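Long-range contact in serine Recombinase (Sulfolobus solfataricus, PDB 3LHF), which probably binds DNA and exchanges strands during transposon-associated recombination, represented here by its resolvase-type catalytic domain: residues Ile5-Val10 / Val66-Pro71. The protein carries 1 engineered substitution. Numbering follows the deposited sequence.
Sequences ILYARV and VVVAYP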
loop_
_atom_site.group_PDB
_atom_site.type_symbol
_atom_site.label_atom_id
_atom_site.label_comp_id
_atom_site.label_asym_id
_atom_site.label_seq_id
_atom_site.Cartn_x
_atom_site.Cartn_y
_atom_site.Cartn_z
ATOM N N ILE D 5 14.255 -2.232 16.044
ATOM C CA ILE D 5 13.065 -1.557 16.479
ATOM C C ILE D 5 11.884 -2.474 16.690
ATOM O O ILE D 5 11.567 -3.300 15.871
ATOM C CB ILE D 5 12.660 -0.486 15.492
ATOM C CG1 ILE D 5 13.890 0.260 14.984
ATOM C CG2 ILE D 5 11.654 0.438 16.100
ATOM C CD1 ILE D 5 14.504 1.173 15.961
ATOM N N LEU D 6 11.229 -2.282 17.813
ATOM C CA LEU D 6 9.984 -2.906 18.085
ATOM C C LEU D 6 8.888 -1.933 17.667
ATOM O O LEU D 6 8.756 -0.886 18.243
ATOM C CB LEU D 6 9.900 -3.190 19.573
ATOM C CG LEU D 6 10.869 -4.162 20.241
ATOM C CD1 LEU D 6 10.493 -4.380 21.647
ATOM C CD2 LEU D 6 10.909 -5.456 19.551
ATOM N N TYR D 7 8.120 -2.279 16.645
ATOM C CA TYR D 7 7.039 -1.430 16.175
ATOM C C TYR D 7 5.687 -2.028 16.419
ATOM O O TYR D 7 5.408 -3.114 15.999
ATOM C CB TYR D 7 7.149 -1.101 14.689
ATOM C CG TYR D 7 5.972 -0.289 14.223
ATOM C CD1 TYR D 7 4.797 -0.896 13.850
ATOM C CD2 TYR D 7 6.015 1.086 14.208
ATOM C CE1 TYR D 7 3.732 -0.184 13.456
ATOM C CE2 TYR D 7 4.946 1.807 13.812
ATOM C CZ TYR D 7 3.803 1.164 13.430
ATOM O OH TYR D 7 2.719 1.869 13.032
ATOM N N ALA D 8 4.841 -1.292 17.095
ATOM C CA ALA D 8 3.559 -1.797 17.494
ATOM C C ALA D 8 2.444 -0.822 17.205
ATOM O O ALA D 8 2.632 0.355 17.296
ATOM C CB ALA D 8 3.589 -2.145 18.928
ATOM N N ARG D 9 1.291 -1.343 16.830
ATOM C CA ARG D 9 0.129 -0.547 16.540
ATOM C C ARG D 9 -1.142 -1.281 16.895
ATOM O O ARG D 9 -1.210 -2.474 16.795
ATOM C CB ARG D 9 0.112 -0.206 15.063
ATOM C CG ARG D 9 -0.950 0.735 14.680
ATOM C CD ARG D 9 -1.201 0.678 13.218
ATOM N NE ARG D 9 -1.314 -0.686 12.731
ATOM C CZ ARG D 9 -2.441 -1.377 12.641
ATOM N NH1 ARG D 9 -3.582 -0.859 13.008
ATOM N NH2 ARG D 9 -2.412 -2.600 12.186
ATOM N N VAL D 10 -2.150 -0.547 17.313
ATOM C CA VAL D 10 -3.487 -1.063 17.410
ATOM C C VAL D 10 -4.381 -0.033 16.806
ATOM O O VAL D 10 -4.044 1.121 16.756
ATOM C CB VAL D 10 -3.953 -1.338 18.830
ATOM C CG1 VAL D 10 -3.056 -2.295 19.522
ATOM C CG2 VAL D 10 -4.112 -0.084 19.595
ATOM N N VAL D 66 13.636 -4.325 12.113
ATOM C CA VAL D 66 12.362 -3.949 12.678
ATOM C C VAL D 66 11.612 -5.198 13.007
ATOM O O VAL D 66 11.530 -6.076 12.207
ATOM C CB VAL D 66 11.489 -3.193 11.715
ATOM C CG1 VAL D 66 10.241 -2.749 12.398
ATOM C CG2 VAL D 66 12.218 -2.043 11.114
ATOM N N VAL D 67 11.047 -5.255 14.188
ATOM C CA VAL D 67 10.251 -6.384 14.587
ATOM C C VAL D 67 8.802 -6.030 14.917
ATOM O O VAL D 67 8.550 -5.171 15.720
ATOM C CB VAL D 67 10.874 -7.008 15.781
ATOM C CG1 VAL D 67 10.236 -8.288 16.088
ATOM C CG2 VAL D 67 12.340 -7.139 15.574
ATOM N N VAL D 68 7.863 -6.723 14.296
ATOM C CA VAL D 68 6.444 -6.550 14.558
ATOM C C VAL D 68 5.758 -7.866 14.839
ATOM O O VAL D 68 6.231 -8.889 14.451
ATOM C CB VAL D 68 5.748 -5.923 13.405
ATOM C CG1 VAL D 68 6.294 -4.584 13.169
ATOM C CG2 VAL D 68 5.872 -6.800 12.190
ATOM N N ALA D 69 4.679 -7.823 15.589
ATOM C CA ALA D 69 3.906 -9.004 15.938
ATOM C C ALA D 69 3.178 -9.723 14.790
ATOM O O ALA D 69 3.093 -10.920 14.775
ATOM C CB ALA D 69 2.966 -8.698 17.055
ATOM N N TYR D 70 2.633 -8.951 13.865
ATOM C CA TYR D 70 2.034 -9.426 12.642
ATOM C C TYR D 70 2.465 -8.476 11.542
ATOM O O TYR D 70 2.797 -7.350 11.803
ATOM C CB TYR D 70 0.514 -9.405 12.721
ATOM C CG TYR D 70 -0.112 -10.052 13.918
ATOM C CD1 TYR D 70 -0.134 -11.417 14.072
ATOM C CD2 TYR D 70 -0.719 -9.296 14.872
ATOM C CE1 TYR D 70 -0.717 -11.992 15.149
ATOM C CE2 TYR D 70 -1.303 -9.863 15.936
ATOM C CZ TYR D 70 -1.302 -11.206 16.078
ATOM O OH TYR D 70 -1.894 -11.742 17.174
ATOM N N PRO D 71 2.419 -8.911 10.302
ATOM C CA PRO D 71 2.736 -8.020 9.195
ATOM C C PRO D 71 1.686 -6.931 9.116
ATOM O O PRO D 71 1.897 -5.882 8.570
ATOM C CB PRO D 71 2.678 -8.938 8.004
ATOM C CG PRO D 71 2.992 -10.209 8.536
ATOM C CD PRO D 71 2.357 -10.295 9.847
HETATM O O HOH W 1 3.965 -5.087 17.030
#
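With CG anti to the backbone N (chi1 177°), Tyr7 sets its CB and ring edge against Val68, whose CG1, anti to its own carbonyl carbon, reaches the Tyr7 CB at 3.9 Å and lies near the ring plane beside CD1. Val66 CG1 reaches the same Tyr7 CB at 4.2 Å from the same neighbouring strand, so two valines pack along one side of the tyrosine stem. On the opposite sheet face, Leu6 and Val67 run side by side, CD2 of Leu6 being 4.1 Å from CB of Val67.

Between these layers the parallel strands are laced in register. Val67 N donates to Ile5 O at 2.6 Å, and Val67 O accepts from Tyr7 N at 3.1 Å. Past Val68 the second strand ends and the chains part; a water takes over, donating to Tyr7 O at 2.7 Å and accepting from Ala69 N at 3.2 Å.

These are the two central strands of the four-stranded parallel sheet of the resolvase-type domain. Helix 49-58 packs on the Tyr7 and Val66 face through Phe51, Leu54 and Ile58, while the Tyr7 hydroxyl bonds to Asp39 on strand 35-40. Direct bonds thus pair Ile5 O with Val67 N and Tyr7 N with Val67 O between two apolar layers; where the strands diverge, the water bridges Tyr7 O and Ala69 N, giving both buried backbone groups a partner.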